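Local coordinates for cell surface protein (Faecalibacterium prausnitzii A2-165, PDB 4GT6) that is of unknown function but, as the BspA-type leucine-rich repeat portion of a larger extracellular protein, probably binds other proteins, at residues Thr172-Glu176 and Arg177-Gly181; Thr346-Pro349 and Glu350-Ser354. One frame throughout, in Å; residues are numbered along the deposited sequence. Where two conformers were deposited one is given.

Contact 1 (Thr172-Glu176 and Arg177-Gly181). With EDO (1,2-ethanediol), chain G.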
loop_
_atom_site.group_PDB
_atom_site.type_symbol
_atom_site.label_atom_id
_atom_site.label_comp_id
_atom_site.label_asym_id
_atom_site.label_seq_id
_atom_site.Cartn_x
_atom_site.Cartn_y
_atom_site.Cartn_z
ATOM N N THR A 172 -0.603 8.220 -14.511
ATOM C CA THR A 172 0.830 8.185 -14.844
ATOM C C THR A 172 1.673 7.686 -13.671
ATOM O O THR A 172 2.872 7.431 -13.852
ATOM C CB THR A 172 1.352 9.560 -15.302
ATOM O OG1 THR A 172 1.450 10.430 -14.170
ATOM C CG2 THR A 172 0.503 10.176 -16.406
ATOM N N ALA A 173 1.081 7.615 -12.469
ATOM C CA ALA A 173 1.825 7.181 -11.289
ATOM C C ALA A 173 0.949 6.453 -10.319
ATOM O O ALA A 173 -0.203 6.829 -10.119
ATOM C CB ALA A 173 2.490 8.374 -10.587
ATOM N N ILE A 174 1.496 5.392 -9.724
ATOM C CA ILE A 174 0.859 4.630 -8.642
ATOM C C ILE A 174 1.809 4.824 -7.487
ATOM O O ILE A 174 2.889 4.235 -7.485
ATOM C CB ILE A 174 0.593 3.148 -9.004
ATOM C CG1 ILE A 174 -0.300 3.026 -10.241
ATOM C CG2 ILE A 174 0.008 2.384 -7.792
ATOM C CD1 ILE A 174 -0.294 1.572 -10.849
ATOM N N GLU A 175 1.442 5.667 -6.516
ATOM C CA GLU A 175 2.405 6.063 -5.488
ATOM C C GLU A 175 2.624 5.000 -4.416
ATOM O O GLU A 175 1.941 3.974 -4.386
ATOM C CB GLU A 175 2.049 7.446 -4.866
ATOM C CG GLU A 175 1.877 8.592 -5.876
ATOM C CD GLU A 175 3.063 9.022 -6.737
ATOM O OE1 GLU A 175 4.135 8.376 -6.681
ATOM O OE2 GLU A 175 2.909 10.008 -7.493
ATOM N N GLU A 176 3.601 5.238 -3.549
ATOM C CA GLU A 176 3.968 4.311 -2.484
ATOM C C GLU A 176 2.781 3.788 -1.706
ATOM O O GLU A 176 1.914 4.576 -1.303
ATOM C CB GLU A 176 4.901 5.008 -1.477
ATOM C CG GLU A 176 6.315 5.210 -1.976
ATOM C CD GLU A 176 7.258 5.861 -0.981
ATOM O OE1 GLU A 176 6.800 6.233 0.125
ATOM O OE2 GLU A 176 8.455 6.022 -1.321
ATOM N N ARG A 177 2.760 2.453 -1.468
ATOM C CA ARG A 177 1.754 1.764 -0.639
ATOM C C ARG A 177 0.301 1.967 -1.127
ATOM O O ARG A 177 -0.636 1.697 -0.370
ATOM C CB ARG A 177 1.875 2.217 0.850
ATOM C CG ARG A 177 3.311 2.168 1.407
ATOM C CD ARG A 177 3.439 2.522 2.892
ATOM N NE ARG A 177 2.616 1.689 3.775
ATOM C CZ ARG A 177 2.904 0.441 4.136
ATOM N NH1 ARG A 177 3.996 -0.158 3.677
ATOM N NH2 ARG A 177 2.089 -0.224 4.944
ATOM N N ALA A 178 0.093 2.377 -2.392
ATOM C CA ALA A 178 -1.287 2.626 -2.881
ATOM C C ALA A 178 -2.240 1.430 -2.695
ATOM O O ALA A 178 -3.402 1.652 -2.338
ATOM C CB ALA A 178 -1.257 3.025 -4.350
ATOM N N PHE A 179 -1.760 0.168 -2.896
ATOM C CA PHE A 179 -2.629 -1.016 -2.761
ATOM C C PHE A 179 -2.082 -2.002 -1.757
ATOM O O PHE A 179 -2.421 -3.191 -1.824
ATOM C CB PHE A 179 -2.817 -1.713 -4.130
ATOM C CG PHE A 179 -3.483 -0.807 -5.133
ATOM C CD1 PHE A 179 -4.860 -0.616 -5.113
ATOM C CD2 PHE A 179 -2.728 -0.089 -6.056
ATOM C CE1 PHE A 179 -5.473 0.265 -6.011
ATOM C CE2 PHE A 179 -3.345 0.756 -6.987
ATOM C CZ PHE A 179 -4.709 0.925 -6.959
ATOM N N THR A 180 -1.242 -1.535 -0.813
ATOM C CA THR A 180 -0.710 -2.452 0.213
ATOM C C THR A 180 -1.840 -3.188 0.943
ATOM O O THR A 180 -2.808 -2.557 1.373
ATOM C CB THR A 180 0.125 -1.674 1.258
ATOM O OG1 THR A 180 1.251 -1.097 0.634
ATOM C CG2 THR A 180 0.606 -2.552 2.409
ATOM N N GLY A 181 -1.715 -4.508 1.072
ATOM C CA GLY A 181 -2.645 -5.291 1.877
ATOM C C GLY A 181 -4.049 -5.470 1.343
ATOM O O GLY A 181 -4.920 -5.932 2.084
HETATM C C1 EDO G . 5.357 -3.406 5.027
HETATM O O1 EDO G . 5.632 -2.051 4.709
HETATM C C2 EDO G . 4.891 -4.125 3.738
HETATM O O2 EDO G . 3.649 -3.610 3.327
#
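Ala178 N donates to Glu175 O at 3.2 Å, with an N-H...O angle of 145°, and so closes a type II turn over Glu175-Ala178; a type I turn over Arg177-Thr180 overlaps it by two residues, its closing bond from Thr180 N to Arg177 O being weak. Between them the turns make the chain jut out at Glu176-Arg177 and bring Ala178 and Phe179 within reach of Ile174, while its general direction is kept. There the CG2 branch of Ile174 does the touching: it lies 3.7 Å from Ala178 CB and 3.8 Å from Phe179 CE2, meeting the ring at its edge, near the ring plane. With chi1 at -58°, CG2 stands anti to the backbone N, which turns that methyl to the two later residues. On the polar side, one of two arginine conformers places Arg177 NH1 2.7 Å from O1 of a 1,2-ethanediol, probably from the crystallisation liquor, that Ser202 and Glu203 also bind; this bond is doubtful to that extent. Glu175 directs its carboxylate to a salt bridge with Arg195. The Phe179 ring meets that of Phe201 with nearly parallel planes, and Ile174 shares backbone bonds with Arg195 and Gly197, as in stacked coils of a leucine-rich repeat solenoid.

Contact 2 (Thr346-Pro349 and Glu350-Ser354); sequences TKIP and ESAFS
The CG2 methyl of Ile348 is the bump of this contact, and the hollow that takes it is formed by Ala352 and Phe353. It lies 3.8 Å from Ala352 CB on one hand and 3.8 Å from Phe353 CE2 on the other, with CD2 of the same ring hardly farther at 3.9 Å. The methyl therefore abuts the CD2-CE2 edge of the ring, near its plane, and does not rest on a face. Two torsions set this up: chi1 of -50° in Ile348 holds CG2 anti to the backbone N, while chi1 of -68° in Phe353 places CG beside the backbone N, from where the ring edge comes up to the isoleucine methyl.

Pro349 supplies a second, looser bump. Its ring approaches Ala352 CB through CD at 4.3 Å, and the closer proline atom is the carbonyl oxygen, Pro349 O, 3.3 Å from the same methyl. The backbone draws them together: Ala352 N binds Pro349 O at 3.0 Å, well above the carbonyl plane, and residues 350-352 have helical backbone angles. Such a compact bend, entered from an extended segment, fits the solenoid coil of a BspA-type leucine-rich repeat. The preceding coil packs against it, with Phe330 meeting the Phe353 ring almost in parallel and Ile325 touching Ala352.

Ser351 OG lies alongside Pro349 CB at 4.2 Å and is held there by Asp327 OD1 and Asp328 N, while the serine's carbonyl closes the far end of the bend. Ser351 O is gripped twice by Ser354, through the hydroxyl OG at 2.8 Å and through the backbone N, both arriving from the same face of the carbonyl plane.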
loop_
_atom_site.group_PDB
_atom_site.type_symbol
_atom_site.label_atom_id
_atom_site.label_comp_id
_atom_site.label_asym_id
_atom_site.label_seq_id
_atom_site.Cartn_x
_atom_site.Cartn_y
_atom_site.Cartn_z
ATOM N N THR A 346 30.037 -9.910 9.121
ATOM C CA THR A 346 30.601 -9.323 10.356
ATOM C C THR A 346 29.536 -8.681 11.243
ATOM O O THR A 346 29.865 -8.163 12.322
ATOM C CB THR A 346 31.682 -8.293 9.989
ATOM O OG1 THR A 346 31.083 -7.248 9.219
ATOM C CG2 THR A 346 32.860 -8.924 9.225
ATOM N N LYS A 347 28.272 -8.699 10.784
ATOM C CA LYS A 347 27.143 -8.134 11.526
ATOM C C LYS A 347 25.932 -9.049 11.419
ATOM O O LYS A 347 25.461 -9.330 10.309
ATOM C CB LYS A 347 26.784 -6.711 11.036
ATOM C CG LYS A 347 27.796 -5.635 11.417
ATOM C CD LYS A 347 27.240 -4.235 11.195
ATOM N N ILE A 348 25.440 -9.513 12.572
ATOM C CA ILE A 348 24.252 -10.381 12.712
ATOM C C ILE A 348 23.537 -9.969 14.001
ATOM O O ILE A 348 23.953 -10.399 15.077
ATOM C CB ILE A 348 24.519 -11.937 12.714
ATOM C CG1 ILE A 348 25.405 -12.420 11.539
ATOM C CG2 ILE A 348 23.182 -12.722 12.769
ATOM C CD1 ILE A 348 25.954 -13.856 11.698
ATOM N N PRO A 349 22.464 -9.151 13.934
ATOM C CA PRO A 349 21.718 -8.823 15.168
ATOM C C PRO A 349 21.071 -10.083 15.748
ATOM O O PRO A 349 20.783 -11.010 14.992
ATOM C CB PRO A 349 20.654 -7.817 14.704
ATOM C CG PRO A 349 20.974 -7.478 13.312
ATOM C CD PRO A 349 21.821 -8.562 12.743
ATOM N N GLU A 350 20.842 -10.126 17.080
ATOM C CA GLU A 350 20.220 -11.273 17.748
ATOM C C GLU A 350 18.856 -11.629 17.115
ATOM O O GLU A 350 18.490 -12.801 17.048
ATOM C CB GLU A 350 20.047 -10.974 19.246
ATOM C CG GLU A 350 19.834 -12.208 20.107
ATOM C CD GLU A 350 19.460 -11.945 21.555
ATOM O OE1 GLU A 350 19.689 -10.813 22.043
ATOM O OE2 GLU A 350 18.937 -12.878 22.205
ATOM N N SER A 351 18.111 -10.622 16.620
ATOM C CA SER A 351 16.780 -10.879 16.046
ATOM C C SER A 351 16.830 -11.633 14.699
ATOM O O SER A 351 15.810 -12.190 14.292
ATOM C CB SER A 351 16.018 -9.574 15.860
ATOM O OG SER A 351 16.609 -8.859 14.789
ATOM N N ALA A 352 17.995 -11.660 14.016
ATOM C CA ALA A 352 18.105 -12.314 12.704
ATOM C C ALA A 352 17.719 -13.804 12.772
ATOM O O ALA A 352 17.112 -14.311 11.835
ATOM C CB ALA A 352 19.514 -12.156 12.150
ATOM N N PHE A 353 18.012 -14.479 13.890
ATOM C CA PHE A 353 17.683 -15.898 14.032
ATOM C C PHE A 353 16.742 -16.133 15.221
ATOM O O PHE A 353 16.769 -17.208 15.825
ATOM C CB PHE A 353 18.979 -16.736 14.137
ATOM C CG PHE A 353 19.747 -16.721 12.835
ATOM C CD1 PHE A 353 19.359 -17.529 11.770
ATOM C CD2 PHE A 353 20.818 -15.856 12.651
ATOM C CE1 PHE A 353 20.038 -17.487 10.556
ATOM C CE2 PHE A 353 21.500 -15.811 11.429
ATOM C CZ PHE A 353 21.097 -16.616 10.387
ATOM N N SER A 354 15.863 -15.145 15.521
ATOM C CA SER A 354 14.887 -15.254 16.605
ATOM C C SER A 354 13.798 -16.245 16.212
ATOM O O SER A 354 13.466 -16.354 15.033
ATOM C CB SER A 354 14.289 -13.891 16.945
ATOM O OG SER A 354 13.695 -13.275 15.814
#

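Overall arrangement
Contact 1 and contact 2 use the same local design in separate BspA-type repeat regions of one chain: an isoleucine methyl meets the alanine and phenylalanine four and five positions later. Their centres are 31 Å apart and their nearest atoms about 19 Å, so neither touches the other. Contact 1 lies near the middle of the solenoid, its centre 5 Å from that of the chain, whereas contact 2 is 28 Å from it. The turns differ at the two residues before the alanine: extended then positive phi in Glu176-Arg177, helical in Glu350-Ser351. No active site is known; the sodium ion is bound by Ser297 and Glu320, which belong to neither contact.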